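Local coordinates for malonyl CoA-acyl carrier protein transacylase (Bartonella henselae, PDB 3QAT) that probably transfers the malonyl group of malonyl-CoA to acyl carrier protein, supplying the building block for fatty acid biosynthesis, at residues Ala95-Gly100 against Val261-Thr266; Leu120-Asn125 against Asn216-Ala221; Gly136-Leu141 against Ala204-Ala209. All coordinates share one frame; numbering follows the deposited sequence.

Interaction 1. Residues Ala95-Gly100 against Val261-Thr266; sequences AGHSLG and VRWRET
Val-261 lays its CG1 methyl over one face of the His-97 imidazole, 3.8 Å from the ring centroid and 13° off the normal, a CH-pi contact. An edge of the same ring meets Trp-263: His-97 CD2 lies 3.7 Å from Trp-263 CG, over one face of the indole near its rim, and the two ring planes make an oblique aromatic pair at 52°. The far end of the indole runs along strand 93-96, where Trp-263 CZ3 comes within 3.5 Å of Gly-96 C and CH2 touches the small methyl Ala-95 CB at 3.9 Å. Having no side chain, Gly-96 lets Gly-100 O fold in close behind it. Over the other indole face sits Thr-266 CG2, whose neighbour OG1 donates to Arg-262 O at 2.8 Å, tying the threonine into the first turn of helix 263-272. Arg-262, at the N-cap position, grips the Glu-265 carboxylate side-on with NE and NH2. Further out, Asn-168 OD1 holds His-97 NE2. Ser-98, second residue of the type II' turn from His-97 to Gly-100, has a positive phi of 61°, and its OG is hydrogen-bonded to Arg-123 and His-207. The G-H-S-L-G sequence and strained turn are consistent with the nucleophile elbow of the acyltransferases. With no hydrogen bond crossing this contact, carbon and ring surfaces place His-97, while polar partners outside the two segments fix its ring nitrogen and the serine hydroxyl.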
ATOM      1  N   ALA A  95       6.841  -0.063   6.707  1.00  8.33           N
ATOM      2  CA  ALA A  95       5.468  -0.498   6.589  1.00  7.43           C
ATOM      3  C   ALA A  95       4.925   0.041   5.274  1.00  8.11           C
ATOM      4  O   ALA A  95       5.426   1.037   4.764  1.00  8.50           O
ATOM      5  CB  ALA A  95       4.623   0.051   7.753  1.00  8.01           C
ATOM      6  N   GLY A  96       3.917  -0.620   4.723  1.00  6.57           N
ATOM      7  CA  GLY A  96       3.328  -0.067   3.488  1.00  6.63           C
ATOM      8  C   GLY A  96       1.877  -0.446   3.379  1.00  6.64           C
ATOM      9  O   GLY A  96       1.429  -1.445   3.955  1.00  7.07           O
ATOM     10  N   HIS A  97       1.137   0.376   2.638  1.00  6.31           N
ATOM     11  CA  HIS A  97      -0.297   0.170   2.543  1.00  7.04           C
ATOM     12  C   HIS A  97      -0.602  -0.827   1.413  1.00  8.13           C
ATOM     13  O   HIS A  97      -0.555  -0.479   0.240  1.00  7.27           O
ATOM     14  CB  HIS A  97      -0.989   1.526   2.354  1.00  6.92           C
ATOM     15  CG  HIS A  97      -2.429   1.524   2.746  1.00  6.60           C
ATOM     16  ND1 HIS A  97      -3.398   0.907   1.988  1.00  9.21           N
ATOM     17  CD2 HIS A  97      -3.074   2.117   3.783  1.00  6.71           C
ATOM     18  CE1 HIS A  97      -4.581   1.086   2.563  1.00 10.04           C
ATOM     19  NE2 HIS A  97      -4.411   1.817   3.652  1.00  8.41           N
ATOM     20  N   SER A  98      -0.903  -2.072   1.791  1.00  7.96           N
ATOM     21  CA  SER A  98      -1.290  -3.144   0.868  1.00  8.89           C
ATOM     22  C   SER A  98      -0.198  -3.469  -0.166  1.00  8.36           C
ATOM     23  O   SER A  98       0.743  -4.189   0.170  1.00  8.15           O
ATOM     24  CB  SER A  98      -2.689  -2.847   0.271  1.00  8.78           C
ATOM     25  OG  SER A  98      -3.149  -3.979  -0.448  1.00  9.79           O
ATOM     26  N   LEU A  99      -0.262  -2.955  -1.399  1.00  7.15           N
ATOM     27  CA  LEU A  99       0.839  -3.214  -2.320  1.00  7.08           C
ATOM     28  C   LEU A  99       2.155  -2.649  -1.728  1.00  5.79           C
ATOM     29  O   LEU A  99       3.247  -3.148  -1.995  1.00  6.38           O
ATOM     30  CB  LEU A  99       0.551  -2.612  -3.705  1.00  6.71           C
ATOM     31  CG  LEU A  99       0.742  -1.100  -3.855  1.00  7.49           C
ATOM     32  CD1 LEU A  99       2.159  -0.660  -4.188  1.00  7.96           C
ATOM     33  CD2 LEU A  99      -0.220  -0.600  -4.955  1.00  8.12           C
ATOM     34  N   GLY A 100       2.030  -1.583  -0.933  1.00  6.34           N
ATOM     35  CA  GLY A 100       3.193  -0.946  -0.311  1.00  6.21           C
ATOM     36  C   GLY A 100       3.981  -1.871   0.626  1.00  7.11           C
ATOM     37  O   GLY A 100       5.136  -1.590   0.907  1.00  7.24           O
ATOM     38  N   VAL A 261      -6.729  -3.961   6.165  1.00 10.31           N
ATOM     39  CA  VAL A 261      -5.465  -3.231   6.268  1.00  9.37           C
ATOM     40  C   VAL A 261      -5.552  -2.355   7.524  1.00  8.62           C
ATOM     41  O   VAL A 261      -6.329  -1.396   7.569  1.00  8.54           O
ATOM     42  CB  VAL A 261      -5.227  -2.333   5.032  1.00  8.65           C
ATOM     43  CG1 VAL A 261      -3.934  -1.522   5.216  1.00  9.42           C
ATOM     44  CG2 VAL A 261      -5.123  -3.220   3.780  1.00 10.25           C
ATOM     45  N   ARG A 262      -4.772  -2.699   8.546  1.00  9.04           N
ATOM     46  CA  ARG A 262      -4.898  -2.063   9.877  1.00  8.91           C
ATOM     47  C   ARG A 262      -3.975  -0.826   9.939  1.00  9.43           C
ATOM     48  O   ARG A 262      -3.011  -0.774  10.727  1.00  9.98           O
ATOM     49  CB  ARG A 262      -4.558  -3.085  10.972  1.00  9.31           C
ATOM     50  CG  ARG A 262      -5.584  -4.218  11.027  1.00 11.44           C
ATOM     51  CD  ARG A 262      -5.099  -5.332  11.926  1.00 11.85           C
ATOM     52  NE  ARG A 262      -5.126  -4.932  13.340  1.00 12.79           N
ATOM     53  CZ  ARG A 262      -4.757  -5.746  14.331  1.00 13.49           C
ATOM     54  NH1 ARG A 262      -4.304  -6.967  14.062  1.00 16.34           N
ATOM     55  NH2 ARG A 262      -4.838  -5.345  15.594  1.00 15.07           N
ATOM     56  N   TRP A 263      -4.258   0.172   9.091  1.00  8.70           N
ATOM     57  CA  TRP A 263      -3.307   1.278   8.923  1.00  8.39           C
ATOM     58  C   TRP A 263      -3.288   2.231  10.126  1.00  8.98           C
ATOM     59  O   TRP A 263      -2.210   2.644  10.585  1.00  9.94           O
ATOM     60  CB  TRP A 263      -3.520   2.084   7.592  1.00  8.73           C
ATOM     61  CG  TRP A 263      -2.304   2.944   7.311  1.00  7.86           C
ATOM     62  CD1 TRP A 263      -2.217   4.315   7.404  1.00  8.76           C
ATOM     63  CD2 TRP A 263      -0.996   2.481   6.950  1.00  7.44           C
ATOM     64  NE1 TRP A 263      -0.932   4.729   7.092  1.00  8.84           N
ATOM     65  CE2 TRP A 263      -0.162   3.621   6.815  1.00  7.91           C
ATOM     66  CE3 TRP A 263      -0.449   1.201   6.729  1.00  8.20           C
ATOM     67  CZ2 TRP A 263       1.210   3.525   6.481  1.00  7.14           C
ATOM     68  CZ3 TRP A 263       0.906   1.099   6.380  1.00  8.33           C
ATOM     69  CH2 TRP A 263       1.716   2.253   6.252  1.00  7.95           C
ATOM     70  N   ARG A 264      -4.466   2.578  10.629  1.00  9.29           N
ATOM     71  CA  ARG A 264      -4.573   3.405  11.830  1.00  9.72           C
ATOM     72  C   ARG A 264      -3.714   2.820  12.965  1.00 10.71           C
ATOM     73  O   ARG A 264      -2.884   3.511  13.555  1.00  9.89           O
ATOM     74  CB  ARG A 264      -6.046   3.512  12.275  1.00 10.77           C
ATOM     75  CG  ARG A 264      -6.207   4.303  13.603  1.00 13.47           C
ATOM     76  CD  ARG A 264      -7.618   4.216  14.160  1.00 15.69           C
ATOM     77  NE  ARG A 264      -8.081   2.837  14.401  1.00 19.38           N
ATOM     78  CZ  ARG A 264      -7.890   2.141  15.522  1.00 22.45           C
ATOM     79  NH1 ARG A 264      -7.218   2.663  16.539  1.00 20.96           N
ATOM     80  NH2 ARG A 264      -8.362   0.898  15.620  1.00 23.21           N
ATOM     81  N   GLU A 265      -3.918   1.529  13.244  1.00 10.45           N
ATOM     82  CA  GLU A 265      -3.189   0.872  14.336  1.00 11.04           C
ATOM     83  C   GLU A 265      -1.693   0.819  14.071  1.00 10.49           C
ATOM     84  O   GLU A 265      -0.886   0.910  15.002  1.00 11.80           O
ATOM     85  CB  GLU A 265      -3.733  -0.539  14.531  1.00 11.37           C
ATOM     86  CG  GLU A 265      -5.125  -0.576  15.226  1.00 12.40           C
ATOM     87  CD  GLU A 265      -5.786  -1.940  15.087  1.00 16.70           C
ATOM     88  OE1 GLU A 265      -6.160  -2.348  13.952  1.00 13.92           O
ATOM     89  OE2 GLU A 265      -5.935  -2.617  16.131  1.00 16.74           O
ATOM     90  N   THR A 266      -1.327   0.703  12.787  1.00 10.35           N
ATOM     91  CA  THR A 266       0.070   0.706  12.397  1.00 10.05           C
ATOM     92  C   THR A 266       0.744   2.022  12.759  1.00 10.56           C
ATOM     93  O   THR A 266       1.801   2.025  13.362  1.00 10.82           O
ATOM     94  CB  THR A 266       0.207   0.397  10.881  1.00  8.67           C
ATOM     95  OG1 THR A 266      -0.226  -0.950  10.650  1.00  9.24           O
ATOM     96  CG2 THR A 266       1.657   0.519  10.431  1.00  9.72           C
TER

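Interaction 2. Residues Leu120-Asn125 against Asn216-Ala221; sequences LRIRGN and NAMKNA
Two bends, chi2 -47° and chi3 -60°, curl the Met-218 side chain so that its sulfur turns in against the backbone of Arg-123. SD rests 3.5 Å from Arg-123 CA and the same distance from its CB, a close fit that suits a flexible, polarisable thioether. Arg-123, with CG anti to the backbone N and the chain extended out to NE, crosses the methionine at about a right angle and lends it only its aliphatic base. The preceding residue, Ile-122, adds a branched surface: its CG2 lies 4.0 Å from Met-218 SD, and its CD1 meets Ala-221 CB, also at 4.0 Å. The short side chain of Ala-221 lets the isoleucine approach helix 212-224 near the protein surface. The segment axes pass 9.5 Å apart, nearly antiparallel at 162°. Deeper in, Tyr-102 of helix 100-107 touches both Arg-123 and Met-218, while the guanidinium is held by Gln-256 through NH2 and by Gln-66 through NH1. The methionine packs on the root of an arginine whose head reaches the presumed nucleophile elbow, consistent with the malonyl-carboxylate-binding arginine of related malonyltransferases, here presented from an antiparallel helix pair.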
ATOM      1  N   LEU A 120       4.166  -8.279  -7.866  1.00  6.97           N
ATOM      2  CA  LEU A 120       3.081  -7.283  -7.903  1.00  7.07           C
ATOM      3  C   LEU A 120       2.234  -7.363  -9.163  1.00  6.88           C
ATOM      4  O   LEU A 120       1.030  -7.140  -9.120  1.00  7.47           O
ATOM      5  CB  LEU A 120       3.613  -5.859  -7.670  1.00  6.87           C
ATOM      6  CG  LEU A 120       4.080  -5.666  -6.221  1.00  6.71           C
ATOM      7  CD1 LEU A 120       4.760  -4.321  -6.148  1.00  6.91           C
ATOM      8  CD2 LEU A 120       2.885  -5.744  -5.252  1.00  7.85           C
ATOM      9  N   ARG A 121       2.852  -7.756 -10.276  1.00  7.10           N
ATOM     10  CA  ARG A 121       2.091  -8.029 -11.483  1.00  6.55           C
ATOM     11  C   ARG A 121       1.171  -9.264 -11.294  1.00  7.22           C
ATOM     12  O   ARG A 121       0.001  -9.232 -11.655  1.00  8.39           O
ATOM     13  CB  ARG A 121       3.052  -8.157 -12.677  1.00  7.44           C
ATOM     14  CG  ARG A 121       2.442  -8.687 -13.972  1.00  6.70           C
ATOM     15  CD  ARG A 121       1.227  -7.908 -14.472  1.00  9.05           C
ATOM     16  NE  ARG A 121       1.449  -6.458 -14.644  1.00  8.52           N
ATOM     17  CZ  ARG A 121       2.032  -5.899 -15.709  1.00 10.06           C
ATOM     18  NH1 ARG A 121       2.594  -6.634 -16.671  1.00 10.42           N
ATOM     19  NH2 ARG A 121       2.080  -4.568 -15.784  1.00 10.72           N
ATOM     20  N   ILE A 122       1.707 -10.312 -10.666  1.00  7.24           N
ATOM     21  CA  ILE A 122       0.897 -11.509 -10.346  1.00  8.29           C
ATOM     22  C   ILE A 122      -0.248 -11.100  -9.414  1.00  8.06           C
ATOM     23  O   ILE A 122      -1.409 -11.530  -9.601  1.00  8.85           O
ATOM     24  CB  ILE A 122       1.793 -12.607  -9.715  1.00  9.20           C
ATOM     25  CG1 ILE A 122       2.662 -13.223 -10.818  1.00 10.32           C
ATOM     26  CG2 ILE A 122       0.917 -13.686  -9.022  1.00  9.10           C
ATOM     27  CD1 ILE A 122       3.862 -14.028 -10.247  1.00 11.51           C
ATOM     28  N   ARG A 123       0.061 -10.247  -8.438  1.00  8.11           N
ATOM     29  CA  ARG A 123      -0.936  -9.847  -7.456  1.00  8.25           C
ATOM     30  C   ARG A 123      -2.067  -9.048  -8.127  1.00  8.49           C
ATOM     31  O   ARG A 123      -3.254  -9.332  -7.923  1.00  9.11           O
ATOM     32  CB  ARG A 123      -0.250  -9.000  -6.373  1.00  7.49           C
ATOM     33  CG  ARG A 123      -1.086  -8.794  -5.112  1.00  8.66           C
ATOM     34  CD  ARG A 123      -0.201  -8.182  -4.015  1.00  7.20           C
ATOM     35  NE  ARG A 123      -0.916  -7.922  -2.742  1.00  8.44           N
ATOM     36  CZ  ARG A 123      -1.568  -6.781  -2.466  1.00  9.39           C
ATOM     37  NH1 ARG A 123      -1.677  -5.797  -3.383  1.00  8.17           N
ATOM     38  NH2 ARG A 123      -2.155  -6.618  -1.276  1.00  9.23           N
ATOM     39  N   GLY A 124      -1.682  -8.073  -8.950  1.00  8.29           N
ATOM     40  CA  GLY A 124      -2.662  -7.223  -9.653  1.00  9.13           C
ATOM     41  C   GLY A 124      -3.501  -8.048 -10.622  1.00 10.29           C
ATOM     42  O   GLY A 124      -4.714  -7.913 -10.656  1.00 11.22           O
ATOM     43  N   ASN A 125      -2.851  -8.918 -11.391  1.00 10.32           N
ATOM     44  CA  ASN A 125      -3.591  -9.781 -12.319  1.00 11.39           C
ATOM     45  C   ASN A 125      -4.611 -10.649 -11.568  1.00 12.15           C
ATOM     46  O   ASN A 125      -5.786 -10.789 -12.013  1.00 13.69           O
ATOM     47  CB  ASN A 125      -2.645 -10.679 -13.120  1.00 11.17           C
ATOM     48  CG  ASN A 125      -1.976  -9.975 -14.305  1.00 11.96           C
ATOM     49  OD1 ASN A 125      -2.427  -8.929 -14.768  1.00 14.36           O
ATOM     50  ND2 ASN A 125      -0.905 -10.571 -14.800  1.00 13.29           N
ATOM     51  N   ASN A 216      -4.745 -17.357  -2.961  1.00 15.00           N
ATOM     52  CA  ASN A 216      -4.160 -18.626  -3.394  1.00 16.31           C
ATOM     53  C   ASN A 216      -3.046 -18.415  -4.434  1.00 16.09           C
ATOM     54  O   ASN A 216      -1.990 -19.062  -4.361  1.00 16.39           O
ATOM     55  CB  ASN A 216      -5.243 -19.536  -3.959  1.00 17.24           C
ATOM     56  CG  ASN A 216      -6.292 -19.905  -2.929  1.00 19.27           C
ATOM     57  OD1 ASN A 216      -6.075 -19.781  -1.717  1.00 22.47           O
ATOM     58  ND2 ASN A 216      -7.444 -20.385  -3.411  1.00 22.89           N
ATOM     59  N   ALA A 217      -3.281 -17.510  -5.392  1.00 14.92           N
ATOM     60  CA  ALA A 217      -2.265 -17.164  -6.392  1.00 14.64           C
ATOM     61  C   ALA A 217      -0.995 -16.592  -5.739  1.00 14.09           C
ATOM     62  O   ALA A 217       0.137 -16.932  -6.132  1.00 13.02           O
ATOM     63  CB  ALA A 217      -2.830 -16.202  -7.467  1.00 14.18           C
ATOM     64  N   MET A 218      -1.174 -15.752  -4.724  1.00 13.00           N
ATOM     65  CA  MET A 218      -0.007 -15.174  -4.045  1.00 12.21           C
ATOM     66  C   MET A 218       0.747 -16.206  -3.211  1.00 13.25           C
ATOM     67  O   MET A 218       1.974 -16.151  -3.115  1.00 13.31           O
ATOM     68  CB  MET A 218      -0.378 -13.967  -3.180  1.00 12.77           C
ATOM     69  CG  MET A 218      -0.792 -12.714  -3.976  1.00 13.41           C
ATOM     70  SD  MET A 218       0.335 -12.306  -5.334  1.00 12.26           S
ATOM     71  CE  MET A 218       1.904 -12.040  -4.512  1.00 12.99           C
ATOM     72  N   LYS A 219       0.013 -17.143  -2.612  1.00 12.92           N
ATOM     73  CA  LYS A 219       0.638 -18.237  -1.870  1.00 14.36           C
ATOM     74  C   LYS A 219       1.595 -18.978  -2.802  1.00 13.91           C
ATOM     75  O   LYS A 219       2.750 -19.186  -2.452  1.00 13.94           O
ATOM     76  CB  LYS A 219      -0.411 -19.177  -1.281  1.00 15.37           C
ATOM     77  N   ASN A 220       1.125 -19.353  -3.987  1.00 14.33           N
ATOM     78  CA  ASN A 220       1.978 -20.111  -4.915  1.00 15.00           C
ATOM     79  C   ASN A 220       3.171 -19.295  -5.411  1.00 14.23           C
ATOM     80  O   ASN A 220       4.297 -19.801  -5.505  1.00 14.74           O
ATOM     81  CB  ASN A 220       1.143 -20.640  -6.070  1.00 16.20           C
ATOM     82  CG  ASN A 220       0.265 -21.810  -5.650  1.00 19.78           C
ATOM     83  OD1 ASN A 220       0.573 -22.508  -4.680  1.00 24.22           O
ATOM     84  ND2 ASN A 220      -0.845 -22.008  -6.356  1.00 22.29           N
ATOM     85  N   ALA A 221       2.948 -18.008  -5.689  1.00 13.40           N
ATOM     86  CA  ALA A 221       4.048 -17.172  -6.147  1.00 12.63           C
ATOM     87  C   ALA A 221       5.094 -16.934  -5.067  1.00 13.28           C
ATOM     88  O   ALA A 221       6.296 -16.937  -5.342  1.00 14.42           O
ATOM     89  CB  ALA A 221       3.521 -15.823  -6.698  1.00 12.07           C
TER

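Interaction 3. Residues Gly136-Leu141 against Ala204-Ala209; sequences GSMAAL and APFHSA
Gly-136, opening strand 136-142, passes Pro-205 at the centre of an inverse gamma turn, their CA atoms 4.9 Å apart. Lacking a side chain, the glycine lets the pyrrolidine ring lie against its backbone, with Pro-205 CD 4.0 Å from Gly-136 CA. Two residues along, Met-138 extends along the loop: its CG lies 3.5 Å from Ala-204 O, and a bend at chi3 (92°) swings the methyl round to Phe-206 O, with CE 3.5 Å from that oxygen. Between them the sulfur makes a Met-aromatic contact, SD standing 3.6 Å from Phe-206 CD2 at the ring edge, 88° off the ring normal, where the electropositive rim of the ring can suit a sulfur atom. The strand belongs to the smaller, ferredoxin-like part of the acyltransferase fold, whose strands 196-200, 136-142, 172-176 and 162-169 lie side by side with helices 146-155 and 179-191 connecting them; segment 204-209 leads out of it toward helix 212-224. Ala-204 CB covers one face of the Phe-206 ring toward its rim. Within the loop, Ser-208 OG donates to Pro-205 O at 2.8 Å, tilted 25° from the carbonyl plane, while Ser-176 OG bonds Phe-206 O. His-207, in a left-handed backbone conformation, is steadied by a hydrogen bond between its ND1 and Gln-256 O.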
ATOM      1  N   GLY A 136     -18.583  -7.469  -7.192  1.00 17.61           N
ATOM      2  CA  GLY A 136     -18.038  -6.827  -5.997  1.00 15.29           C
ATOM      3  C   GLY A 136     -18.182  -5.334  -6.054  1.00 14.27           C
ATOM      4  O   GLY A 136     -18.438  -4.750  -7.110  1.00 15.40           O
ATOM      5  N   SER A 137     -18.001  -4.695  -4.904  1.00 12.16           N
ATOM      6  CA  SER A 137     -17.853  -3.237  -4.846  1.00 11.67           C
ATOM      7  C   SER A 137     -17.025  -2.898  -3.624  1.00 10.28           C
ATOM      8  O   SER A 137     -16.783  -3.751  -2.750  1.00 10.75           O
ATOM      9  CB  SER A 137     -19.221  -2.540  -4.676  1.00 12.06           C
ATOM     10  OG  SER A 137     -20.095  -2.753  -5.788  1.00 13.91           O
ATOM     11  N   MET A 138     -16.634  -1.626  -3.536  1.00 10.19           N
ATOM     12  CA  MET A 138     -16.065  -1.045  -2.302  1.00  9.81           C
ATOM     13  C   MET A 138     -16.806   0.242  -1.992  1.00  9.75           C
ATOM     14  O   MET A 138     -17.600   0.706  -2.808  1.00 10.06           O
ATOM     15  CB  MET A 138     -14.545  -0.754  -2.425  1.00  9.17           C
ATOM     16  CG  MET A 138     -13.760  -2.004  -2.643  1.00 10.60           C
ATOM     17  SD  MET A 138     -11.986  -1.661  -2.635  1.00 13.73           S
ATOM     18  CE  MET A 138     -11.629  -1.941  -0.912  1.00 10.51           C
ATOM     19  N   ALA A 139     -16.594   0.800  -0.796  1.00  9.57           N
ATOM     20  CA  ALA A 139     -17.124   2.114  -0.482  1.00  9.71           C
ATOM     21  C   ALA A 139     -16.222   2.832   0.481  1.00  9.70           C
ATOM     22  O   ALA A 139     -15.601   2.201   1.349  1.00  9.67           O
ATOM     23  CB  ALA A 139     -18.555   2.025   0.106  1.00  8.78           C
ATOM     24  N   ALA A 140     -16.130   4.149   0.316  1.00  9.30           N
ATOM     25  CA  ALA A 140     -15.300   4.959   1.184  1.00  9.58           C
ATOM     26  C   ALA A 140     -16.196   5.695   2.159  1.00  9.42           C
ATOM     27  O   ALA A 140     -17.057   6.480   1.747  1.00 10.54           O
ATOM     28  CB  ALA A 140     -14.493   5.985   0.341  1.00  9.86           C
ATOM     29  N   LEU A 141     -15.976   5.444   3.449  1.00  9.54           N
ATOM     30  CA  LEU A 141     -16.769   6.083   4.507  1.00  9.99           C
ATOM     31  C   LEU A 141     -15.894   7.021   5.330  1.00 10.94           C
ATOM     32  O   LEU A 141     -14.706   6.755   5.563  1.00 10.76           O
ATOM     33  CB  LEU A 141     -17.360   5.023   5.451  1.00  9.83           C
ATOM     34  CG  LEU A 141     -18.053   3.832   4.805  1.00 10.81           C
ATOM     35  CD1 LEU A 141     -18.509   2.840   5.920  1.00 10.74           C
ATOM     36  CD2 LEU A 141     -19.202   4.225   3.845  1.00 10.72           C
ATOM     37  N   ALA A 204     -13.038  -3.890  -7.842  1.00 14.97           N
ATOM     38  CA  ALA A 204     -12.804  -5.213  -7.301  1.00 15.04           C
ATOM     39  C   ALA A 204     -12.982  -5.154  -5.784  1.00 14.08           C
ATOM     40  O   ALA A 204     -12.663  -4.108  -5.173  1.00 14.48           O
ATOM     41  CB  ALA A 204     -11.372  -5.691  -7.644  1.00 16.09           C
ATOM     42  N   PRO A 205     -13.488  -6.234  -5.174  1.00 14.16           N
ATOM     43  CA  PRO A 205     -13.731  -6.180  -3.742  1.00 13.15           C
ATOM     44  C   PRO A 205     -12.447  -6.499  -2.968  1.00 12.34           C
ATOM     45  O   PRO A 205     -12.363  -7.537  -2.311  1.00 13.86           O
ATOM     46  CB  PRO A 205     -14.793  -7.266  -3.524  1.00 13.99           C
ATOM     47  CG  PRO A 205     -14.477  -8.277  -4.576  1.00 14.62           C
ATOM     48  CD  PRO A 205     -14.058  -7.465  -5.773  1.00 15.05           C
ATOM     49  N   PHE A 206     -11.475  -5.586  -3.029  1.00 12.05           N
ATOM     50  CA  PHE A 206     -10.176  -5.803  -2.357  1.00 10.48           C
ATOM     51  C   PHE A 206     -10.387  -5.992  -0.852  1.00 11.09           C
ATOM     52  O   PHE A 206     -11.302  -5.399  -0.233  1.00 10.17           O
ATOM     53  CB  PHE A 206      -9.236  -4.582  -2.565  1.00 10.17           C
ATOM     54  CG  PHE A 206      -8.859  -4.305  -4.007  1.00 12.12           C
ATOM     55  CD1 PHE A 206      -7.886  -5.071  -4.638  1.00 16.97           C
ATOM     56  CD2 PHE A 206      -9.427  -3.246  -4.695  1.00 14.70           C
ATOM     57  CE1 PHE A 206      -7.511  -4.809  -5.957  1.00 15.56           C
ATOM     58  CE2 PHE A 206      -9.056  -2.966  -6.026  1.00 17.43           C
ATOM     59  CZ  PHE A 206      -8.104  -3.751  -6.651  1.00 15.70           C
ATOM     60  N   HIS A 207      -9.531  -6.816  -0.253  1.00 11.13           N
ATOM     61  CA  HIS A 207      -9.539  -6.992   1.220  1.00 11.34           C
ATOM     62  C   HIS A 207     -10.873  -7.459   1.745  1.00 13.61           C
ATOM     63  O   HIS A 207     -11.349  -6.992   2.786  1.00 13.89           O
ATOM     64  CB  HIS A 207      -9.036  -5.711   1.925  1.00 11.12           C
ATOM     65  CG  HIS A 207      -7.661  -5.368   1.481  1.00 10.76           C
ATOM     66  ND1 HIS A 207      -6.585  -6.183   1.764  1.00 12.97           N
ATOM     67  CD2 HIS A 207      -7.202  -4.394   0.658  1.00 11.28           C
ATOM     68  CE1 HIS A 207      -5.511  -5.708   1.154  1.00 11.14           C
ATOM     69  NE2 HIS A 207      -5.861  -4.631   0.468  1.00 12.81           N
ATOM     70  N   SER A 208     -11.462  -8.381   0.990  1.00 14.04           N
ATOM     71  CA  SER A 208     -12.640  -9.104   1.431  1.00 15.09           C
ATOM     72  C   SER A 208     -12.418 -10.578   1.151  1.00 15.65           C
ATOM     73  O   SER A 208     -11.477 -10.945   0.439  1.00 15.44           O
ATOM     74  CB  SER A 208     -13.899  -8.636   0.709  1.00 15.43           C
ATOM     75  OG  SER A 208     -13.956  -9.130  -0.619  1.00 17.87           O
ATOM     76  N   ALA A 209     -13.301 -11.418   1.698  1.00 15.76           N
ATOM     77  CA  ALA A 209     -13.166 -12.870   1.490  1.00 16.71           C
ATOM     78  C   ALA A 209     -13.303 -13.250   0.013  1.00 16.90           C
ATOM     79  O   ALA A 209     -12.842 -14.328  -0.403  1.00 17.23           O
ATOM     80  CB  ALA A 209     -14.181 -13.623   2.346  1.00 17.49           C
TER

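Overall arrangement
Interactions 1 and 3 are buried, whereas interaction 2 is only partly so, with Ile-122 near solvent. Interactions 1 and 3 reach the same mixed sheet, through edge strand 261-262 and strand 136-142, but interaction 1 also joins it to the parallel sheet of the larger part of the fold by way of strand 93-96. Interaction 2 packs helices 113-129 and 212-224 together. The chemistry follows: rings and methyls in 1, thioether and aliphatic carbon in 2, sulfur against ring edge and carbonyls in 3. Interactions 2 and 3 each send a hydrogen-bonding side chain, Arg-123 and His-207, to Ser-98 of interaction 1, consistent with the active site known in this family.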